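Local coordinates for oligopeptide ABC transporter, periplasmic oligopeptide-binding protein, putative (Thermotoga maritima MSB8, PDB 5IPW) that probably binds oligopeptides in the periplasm as the solute-binding component of an ABC transporter for peptide uptake, at residues E81-L94 and F178-A190. Residues are numbered along the deposited sequence; the frame is centred on the assembly and turned at random.
Sequences EVKLAFWDKEGGKL and FLLKVPYGGFTGA
Lys83 reaches across with its NZ to the carbonyls of Tyr184 and Gly185, while CG to CE run beside Pro183 O. Its CB lies over one face of the Phe86 ring, near the rim. The chain then bends at chi2 (-66°), which brings Lys83 CE 3.2 Å from Pro183 O. At the tip, Lys83 NZ donates to Tyr184 O at 2.9 Å and to Gly185 O at 3.3 Å. Both carbonyls are met from well above their planes, 64° out for Tyr184, so neither bond uses a lone-pair direction. NZ of Lys83 also forms a salt bridge with Glu81 OE1, and this carboxylate probably helps keep the buried amine charged; OE1 is shared with Arg619 NE.

Pro183 packs on Trp87 with CB 3.4 Å from the centroid of the five-membered ring and 8° off its normal, a CH-pi contact over the face. Pro183 CG meets Leu94 CD1. A water bridges Trp87 N and Pro183 O, while the indole NE1 donates to Val617 O. Farther along, Thr188 CG2 rests 3.5 Å from Val82 O.

The loop between strand 166-171 and helix 192-195 thus lies against edge strand 85-87 of the five-stranded antiparallel sheet, the residues just before it and the start of strand 94-105; Phe113 of strand 110-115 touches both Leu84 and Val182, and Ile132 of helix 129-140 packs on Leu84.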
ATOM      1  N   GLU A  81       7.973  -2.846 -11.588  1.00 39.74           N
ATOM      2  CA  GLU A  81       6.973  -3.894 -11.459  1.00 39.13           C
ATOM      3  C   GLU A  81       5.888  -3.823 -12.514  1.00 38.47           C
ATOM      4  O   GLU A  81       5.479  -2.747 -12.944  1.00 38.99           O
ATOM      5  CB  GLU A  81       6.331  -3.854 -10.067  1.00 38.21           C
ATOM      6  CG  GLU A  81       7.055  -4.709  -9.042  1.00 38.40           C
ATOM      7  CD  GLU A  81       6.666  -4.364  -7.622  1.00 40.49           C
ATOM      8  OE1 GLU A  81       5.466  -4.113  -7.360  1.00 38.84           O
ATOM      9  OE2 GLU A  81       7.573  -4.336  -6.766  1.00 43.30           O
ATOM     10  N   VAL A  82       5.422  -4.998 -12.916  1.00 39.24           N
ATOM     11  CA  VAL A  82       4.301  -5.111 -13.842  1.00 40.55           C
ATOM     12  C   VAL A  82       3.299  -6.123 -13.303  1.00 39.73           C
ATOM     13  O   VAL A  82       3.665  -7.088 -12.632  1.00 38.64           O
ATOM     14  CB  VAL A  82       4.753  -5.500 -15.272  1.00 41.07           C
ATOM     15  CG1 VAL A  82       5.606  -4.395 -15.877  1.00 40.26           C
ATOM     16  CG2 VAL A  82       5.502  -6.827 -15.283  1.00 41.01           C
ATOM     17  N   LYS A  83       2.032  -5.885 -13.611  1.00 41.04           N
ATOM     18  CA  LYS A  83       0.927  -6.661 -13.060  1.00 42.25           C
ATOM     19  C   LYS A  83       0.052  -7.164 -14.199  1.00 40.80           C
ATOM     20  O   LYS A  83       0.071  -6.597 -15.290  1.00 39.66           O
ATOM     21  CB  LYS A  83       0.097  -5.777 -12.115  1.00 43.06           C
ATOM     22  CG  LYS A  83       0.929  -4.948 -11.144  1.00 43.99           C
ATOM     23  CD  LYS A  83       1.666  -5.826 -10.143  1.00 44.42           C
ATOM     24  CE  LYS A  83       2.571  -5.007  -9.240  1.00 44.39           C
ATOM     25  NZ  LYS A  83       3.440  -5.887  -8.406  1.00 44.93           N
ATOM     26  N   LEU A  84      -0.715  -8.223 -13.945  1.00 40.50           N
ATOM     27  CA  LEU A  84      -1.739  -8.655 -14.890  1.00 39.79           C
ATOM     28  C   LEU A  84      -2.743  -7.535 -15.010  1.00 38.94           C
ATOM     29  O   LEU A  84      -3.216  -7.211 -16.094  1.00 38.06           O
ATOM     30  CB  LEU A  84      -2.435  -9.921 -14.408  1.00 41.57           C
ATOM     31  CG  LEU A  84      -1.597 -11.196 -14.471  1.00 43.86           C
ATOM     32  CD1 LEU A  84      -2.360 -12.365 -13.875  1.00 44.33           C
ATOM     33  CD2 LEU A  84      -1.199 -11.513 -15.902  1.00 44.80           C
ATOM     34  N   ALA A  85      -3.060  -6.942 -13.874  1.00 39.25           N
ATOM     35  CA  ALA A  85      -3.900  -5.770 -13.847  1.00 40.71           C
ATOM     36  C   ALA A  85      -3.392  -4.853 -12.754  1.00 41.01           C
ATOM     37  O   ALA A  85      -3.133  -5.295 -11.634  1.00 41.48           O
ATOM     38  CB  ALA A  85      -5.342  -6.166 -13.591  1.00 40.87           C
ATOM     39  N   PHE A  86      -3.237  -3.580 -13.090  1.00 41.78           N
ATOM     40  CA  PHE A  86      -2.702  -2.604 -12.154  1.00 42.80           C
ATOM     41  C   PHE A  86      -3.811  -2.036 -11.304  1.00 45.66           C
ATOM     42  O   PHE A  86      -4.993  -2.088 -11.673  1.00 45.24           O
ATOM     43  CB  PHE A  86      -2.023  -1.453 -12.894  1.00 40.49           C
ATOM     44  CG  PHE A  86      -0.764  -1.849 -13.602  1.00 40.84           C
ATOM     45  CD1 PHE A  86       0.446  -1.874 -12.929  1.00 40.85           C
ATOM     46  CD2 PHE A  86      -0.783  -2.183 -14.941  1.00 40.70           C
ATOM     47  CE1 PHE A  86       1.612  -2.232 -13.577  1.00 39.91           C
ATOM     48  CE2 PHE A  86       0.385  -2.541 -15.596  1.00 41.44           C
ATOM     49  CZ  PHE A  86       1.583  -2.566 -14.910  1.00 40.68           C
ATOM     50  N   TRP A  87      -3.416  -1.479 -10.165  1.00 49.34           N
ATOM     51  CA  TRP A  87      -4.275  -0.549  -9.453  1.00 51.91           C
ATOM     52  C   TRP A  87      -4.542   0.609 -10.400  1.00 54.24           C
ATOM     53  O   TRP A  87      -3.709   0.933 -11.244  1.00 54.28           O
ATOM     54  CB  TRP A  87      -3.577   0.021  -8.205  1.00 50.47           C
ATOM     55  CG  TRP A  87      -3.404  -0.902  -7.041  1.00 48.68           C
ATOM     56  CD1 TRP A  87      -2.236  -1.199  -6.411  1.00 50.02           C
ATOM     57  CD2 TRP A  87      -4.431  -1.616  -6.342  1.00 48.05           C
ATOM     58  NE1 TRP A  87      -2.462  -2.060  -5.365  1.00 49.77           N
ATOM     59  CE2 TRP A  87      -3.802  -2.338  -5.302  1.00 48.94           C
ATOM     60  CE3 TRP A  87      -5.819  -1.720  -6.492  1.00 46.80           C
ATOM     61  CZ2 TRP A  87      -4.513  -3.155  -4.420  1.00 47.67           C
ATOM     62  CZ3 TRP A  87      -6.526  -2.534  -5.615  1.00 46.81           C
ATOM     63  CH2 TRP A  87      -5.873  -3.241  -4.594  1.00 48.01           C
ATOM     64  N   ASP A  88      -5.687   1.252 -10.262  1.00 61.27           N
ATOM     65  CA  ASP A  88      -5.802   2.607 -10.767  1.00 67.48           C
ATOM     66  C   ASP A  88      -4.962   3.495  -9.836  1.00 72.97           C
ATOM     67  O   ASP A  88      -4.325   3.005  -8.893  1.00 66.47           O
ATOM     68  CB  ASP A  88      -7.254   3.059 -10.802  1.00 69.04           C
ATOM     69  CG  ASP A  88      -7.802   3.357  -9.431  1.00 72.05           C
ATOM     70  OD1 ASP A  88      -7.402   2.686  -8.455  1.00 70.95           O
ATOM     71  OD2 ASP A  88      -8.645   4.270  -9.333  1.00 79.44           O
ATOM     72  N   LYS A  89      -4.956   4.796 -10.091  1.00 80.27           N
ATOM     73  CA  LYS A  89      -4.155   5.718  -9.282  1.00 80.45           C
ATOM     74  C   LYS A  89      -4.587   5.757  -7.801  1.00 81.89           C
ATOM     75  O   LYS A  89      -3.732   5.832  -6.917  1.00 74.78           O
ATOM     76  CB  LYS A  89      -4.202   7.121  -9.893  1.00 79.01           C
ATOM     77  CG  LYS A  89      -3.433   8.174  -9.122  1.00 75.57           C
ATOM     78  CD  LYS A  89      -3.775   9.568  -9.609  1.00 73.42           C
ATOM     79  CE  LYS A  89      -3.208  10.613  -8.669  1.00 71.31           C
ATOM     80  NZ  LYS A  89      -3.443  11.992  -9.171  1.00 74.33           N
ATOM     81  N   GLU A  90      -5.898   5.710  -7.533  1.00 82.76           N
ATOM     82  CA  GLU A  90      -6.409   5.846  -6.152  1.00 85.28           C
ATOM     83  C   GLU A  90      -6.256   4.560  -5.312  1.00 84.03           C
ATOM     84  O   GLU A  90      -5.897   4.623  -4.127  1.00 83.63           O
ATOM     85  CB  GLU A  90      -7.864   6.372  -6.143  1.00 89.05           C
ATOM     86  CG  GLU A  90      -8.976   5.335  -6.311  1.00 90.28           C
ATOM     87  CD  GLU A  90     -10.373   5.944  -6.254  1.00 92.34           C
ATOM     88  OE1 GLU A  90     -11.334   5.291  -6.722  1.00 94.31           O
ATOM     89  OE2 GLU A  90     -10.518   7.072  -5.739  1.00 92.69           O
ATOM     90  N   GLY A  91      -6.537   3.410  -5.927  1.00 80.07           N
ATOM     91  CA  GLY A  91      -6.263   2.103  -5.328  1.00 74.27           C
ATOM     92  C   GLY A  91      -7.468   1.236  -5.008  1.00 70.35           C
ATOM     93  O   GLY A  91      -7.386   0.380  -4.130  1.00 67.90           O
ATOM     94  N   GLY A  92      -8.577   1.431  -5.717  1.00 66.21           N
ATOM     95  CA  GLY A  92      -9.801   0.678  -5.437  1.00 67.20           C
ATOM     96  C   GLY A  92     -10.243  -0.297  -6.501  1.00 69.25           C
ATOM     97  O   GLY A  92     -11.010  -1.220  -6.229  1.00 68.64           O
ATOM     98  N   LYS A  93      -9.744  -0.103  -7.714  1.00 73.73           N
ATOM     99  CA  LYS A  93     -10.269  -0.782  -8.887  1.00 72.85           C
ATOM    100  C   LYS A  93      -9.114  -1.330  -9.709  1.00 66.82           C
ATOM    101  O   LYS A  93      -7.999  -0.799  -9.660  1.00 64.50           O
ATOM    102  CB  LYS A  93     -11.101   0.198  -9.722  1.00 77.63           C
ATOM    103  CG  LYS A  93     -10.441   1.558  -9.902  1.00 78.83           C
ATOM    104  CD  LYS A  93     -11.360   2.581 -10.547  1.00 85.05           C
ATOM    105  CE  LYS A  93     -11.530   2.352 -12.043  1.00 87.15           C
ATOM    106  NZ  LYS A  93     -11.866   3.616 -12.760  1.00 87.04           N
ATOM    107  N   LEU A  94      -9.388  -2.390 -10.466  1.00 58.63           N
ATOM    108  CA  LEU A  94      -8.384  -2.967 -11.343  1.00 54.91           C
ATOM    109  C   LEU A  94      -8.458  -2.381 -12.733  1.00 52.63           C
ATOM    110  O   LEU A  94      -9.517  -2.027 -13.227  1.00 50.94           O
ATOM    111  CB  LEU A  94      -8.504  -4.483 -11.415  1.00 55.00           C
ATOM    112  CG  LEU A  94      -7.640  -5.234 -10.412  1.00 55.21           C
ATOM    113  CD1 LEU A  94      -7.866  -4.731  -8.992  1.00 55.76           C
ATOM    114  CD2 LEU A  94      -7.948  -6.719 -10.525  1.00 54.74           C
ATOM    115  N   PHE A 178      -9.107 -12.070  -3.823  1.00 69.89           N
ATOM    116  CA  PHE A 178      -8.028 -12.323  -4.767  1.00 66.85           C
ATOM    117  C   PHE A 178      -7.803 -11.168  -5.732  1.00 64.52           C
ATOM    118  O   PHE A 178      -6.665 -10.877  -6.088  1.00 64.50           O
ATOM    119  CB  PHE A 178      -8.301 -13.595  -5.563  1.00 66.58           C
ATOM    120  CG  PHE A 178      -7.242 -13.901  -6.583  1.00 65.81           C
ATOM    121  CD1 PHE A 178      -5.948 -14.195  -6.183  1.00 63.69           C
ATOM    122  CD2 PHE A 178      -7.538 -13.883  -7.944  1.00 64.98           C
ATOM    123  CE1 PHE A 178      -4.967 -14.473  -7.115  1.00 63.70           C
ATOM    124  CE2 PHE A 178      -6.563 -14.162  -8.880  1.00 62.66           C
ATOM    125  CZ  PHE A 178      -5.275 -14.460  -8.466  1.00 63.80           C
ATOM    126  N   LEU A 179      -8.878 -10.512  -6.156  1.00 62.90           N
ATOM    127  CA  LEU A 179      -8.752  -9.372  -7.059  1.00 63.45           C
ATOM    128  C   LEU A 179      -7.850  -8.282  -6.493  1.00 62.11           C
ATOM    129  O   LEU A 179      -7.178  -7.592  -7.249  1.00 63.57           O
ATOM    130  CB  LEU A 179     -10.118  -8.773  -7.390  1.00 64.91           C
ATOM    131  CG  LEU A 179     -10.999  -9.563  -8.356  1.00 67.52           C
ATOM    132  CD1 LEU A 179     -12.297  -8.800  -8.568  1.00 70.14           C
ATOM    133  CD2 LEU A 179     -10.316  -9.824  -9.692  1.00 66.00           C
ATOM    134  N   LEU A 180      -7.841  -8.129  -5.173  1.00 58.80           N
ATOM    135  CA  LEU A 180      -6.981  -7.143  -4.516  1.00 59.31           C
ATOM    136  C   LEU A 180      -5.531  -7.602  -4.373  1.00 56.65           C
ATOM    137  O   LEU A 180      -4.660  -6.808  -4.034  1.00 56.89           O
ATOM    138  CB  LEU A 180      -7.544  -6.771  -3.144  1.00 60.57           C
ATOM    139  CG  LEU A 180      -8.682  -5.749  -3.155  1.00 62.89           C
ATOM    140  CD1 LEU A 180      -9.815  -6.108  -4.110  1.00 63.03           C
ATOM    141  CD2 LEU A 180      -9.202  -5.603  -1.738  1.00 63.84           C
ATOM    142  N   LYS A 181      -5.277  -8.879  -4.623  1.00 56.11           N
ATOM    143  CA  LYS A 181      -3.930  -9.426  -4.565  1.00 56.50           C
ATOM    144  C   LYS A 181      -3.189  -9.170  -5.866  1.00 52.64           C
ATOM    145  O   LYS A 181      -1.983  -8.935  -5.861  1.00 53.19           O
ATOM    146  CB  LYS A 181      -3.983 -10.931  -4.313  1.00 59.85           C
ATOM    147  CG  LYS A 181      -4.692 -11.325  -3.029  1.00 63.28           C
ATOM    148  CD  LYS A 181      -3.722 -11.463  -1.869  1.00 66.61           C
ATOM    149  CE  LYS A 181      -4.454 -11.556  -0.542  1.00 69.19           C
ATOM    150  NZ  LYS A 181      -5.022 -10.239  -0.140  1.00 72.22           N
ATOM    151  N   VAL A 182      -3.923  -9.201  -6.973  1.00 48.56           N
ATOM    152  CA  VAL A 182      -3.323  -9.153  -8.308  1.00 47.41           C
ATOM    153  C   VAL A 182      -2.527  -7.877  -8.616  1.00 44.92           C
ATOM    154  O   VAL A 182      -1.449  -7.967  -9.197  1.00 45.05           O
ATOM    155  CB  VAL A 182      -4.389  -9.397  -9.397  1.00 48.59           C
ATOM    156  CG1 VAL A 182      -3.807  -9.212 -10.789  1.00 49.67           C
ATOM    157  CG2 VAL A 182      -4.950 -10.804  -9.263  1.00 50.35           C
ATOM    158  N   PRO A 183      -3.049  -6.694  -8.241  1.00 43.50           N
ATOM    159  CA  PRO A 183      -2.297  -5.451  -8.435  1.00 45.19           C
ATOM    160  C   PRO A 183      -1.095  -5.310  -7.512  1.00 46.29           C
ATOM    161  O   PRO A 183      -0.229  -4.478  -7.773  1.00 45.69           O
ATOM    162  CB  PRO A 183      -3.306  -4.352  -8.087  1.00 44.78           C
ATOM    163  CG  PRO A 183      -4.611  -5.027  -7.924  1.00 45.06           C
ATOM    164  CD  PRO A 183      -4.328  -6.443  -7.573  1.00 43.94           C
ATOM    165  N   TYR A 184      -1.069  -6.087  -6.429  1.00 46.22           N
ATOM    166  CA  TYR A 184       0.016  -6.034  -5.462  1.00 46.98           C
ATOM    167  C   TYR A 184       1.140  -6.999  -5.837  1.00 47.90           C
ATOM    168  O   TYR A 184       2.317  -6.632  -5.794  1.00 51.01           O
ATOM    169  CB  TYR A 184      -0.495  -6.357  -4.046  1.00 46.45           C
ATOM    170  CG  TYR A 184       0.598  -6.265  -3.002  1.00 47.25           C
ATOM    171  CD1 TYR A 184       0.954  -5.040  -2.456  1.00 48.25           C
ATOM    172  CD2 TYR A 184       1.306  -7.395  -2.589  1.00 48.14           C
ATOM    173  CE1 TYR A 184       1.971  -4.935  -1.518  1.00 48.23           C
ATOM    174  CE2 TYR A 184       2.329  -7.301  -1.651  1.00 48.43           C
ATOM    175  CZ  TYR A 184       2.660  -6.063  -1.118  1.00 48.52           C
ATOM    176  OH  TYR A 184       3.675  -5.932  -0.190  1.00 46.28           O
ATOM    177  N   GLY A 185       0.772  -8.227  -6.196  1.00 47.68           N
ATOM    178  CA  GLY A 185       1.726  -9.328  -6.321  1.00 46.51           C
ATOM    179  C   GLY A 185       2.269  -9.577  -7.711  1.00 48.24           C
ATOM    180  O   GLY A 185       1.999  -8.823  -8.652  1.00 46.78           O
ATOM    181  N   GLY A 186       3.026 -10.668  -7.833  1.00 51.81           N
ATOM    182  CA  GLY A 186       3.799 -10.978  -9.045  1.00 54.06           C
ATOM    183  C   GLY A 186       3.180 -12.042  -9.940  1.00 53.50           C
ATOM    184  O   GLY A 186       3.884 -12.948 -10.428  1.00 50.56           O
ATOM    185  N   PHE A 187       1.878 -11.898 -10.199  1.00 48.18           N
ATOM    186  CA  PHE A 187       1.117 -12.912 -10.925  1.00 47.35           C
ATOM    187  C   PHE A 187       1.423 -12.981 -12.421  1.00 46.80           C
ATOM    188  O   PHE A 187       0.885 -13.838 -13.127  1.00 47.24           O
ATOM    189  CB  PHE A 187      -0.383 -12.733 -10.659  1.00 46.76           C
ATOM    190  CG  PHE A 187      -0.742 -12.952  -9.223  1.00 47.44           C
ATOM    191  CD1 PHE A 187      -0.943 -14.235  -8.736  1.00 49.05           C
ATOM    192  CD2 PHE A 187      -0.802 -11.890  -8.337  1.00 48.63           C
ATOM    193  CE1 PHE A 187      -1.230 -14.452  -7.398  1.00 49.24           C
ATOM    194  CE2 PHE A 187      -1.094 -12.098  -6.999  1.00 48.91           C
ATOM    195  CZ  PHE A 187      -1.308 -13.381  -6.526  1.00 47.96           C
ATOM    196  N   THR A 188       2.311 -12.109 -12.895  1.00 43.35           N
ATOM    197  CA  THR A 188       2.761 -12.158 -14.276  1.00 42.75           C
ATOM    198  C   THR A 188       3.678 -13.343 -14.532  1.00 41.78           C
ATOM    199  O   THR A 188       3.922 -13.702 -15.678  1.00 41.11           O
ATOM    200  CB  THR A 188       3.481 -10.863 -14.669  1.00 42.12           C
ATOM    201  OG1 THR A 188       4.541 -10.610 -13.745  1.00 41.84           O
ATOM    202  CG2 THR A 188       2.496  -9.693 -14.654  1.00 42.95           C
ATOM    203  N   GLY A 189       4.204 -13.938 -13.467  1.00 43.39           N
ATOM    204  CA  GLY A 189       4.952 -15.191 -13.573  1.00 41.94           C
ATOM    205  C   GLY A 189       6.442 -14.980 -13.753  1.00 40.31           C
ATOM    206  O   GLY A 189       6.974 -13.940 -13.383  1.00 38.50           O
ATOM    207  N   ALA A 190       7.111 -15.979 -14.323  1.00 38.95           N
ATOM    208  CA  ALA A 190       8.556 -15.942 -14.507  1.00 39.35           C
ATOM    209  C   ALA A 190       8.942 -16.737 -15.755  1.00 39.21           C
ATOM    210  O   ALA A 190       8.182 -17.590 -16.207  1.00 38.74           O
ATOM    211  CB  ALA A 190       9.248 -16.507 -13.274  1.00 40.34           C
TER
HETATM  212  O   HOH W   1       0.523  -9.632 -11.007  1.00 44.45           O
HETATM  213  O   HOH W   2      -0.748  -2.189  -9.501  1.00 35.19           O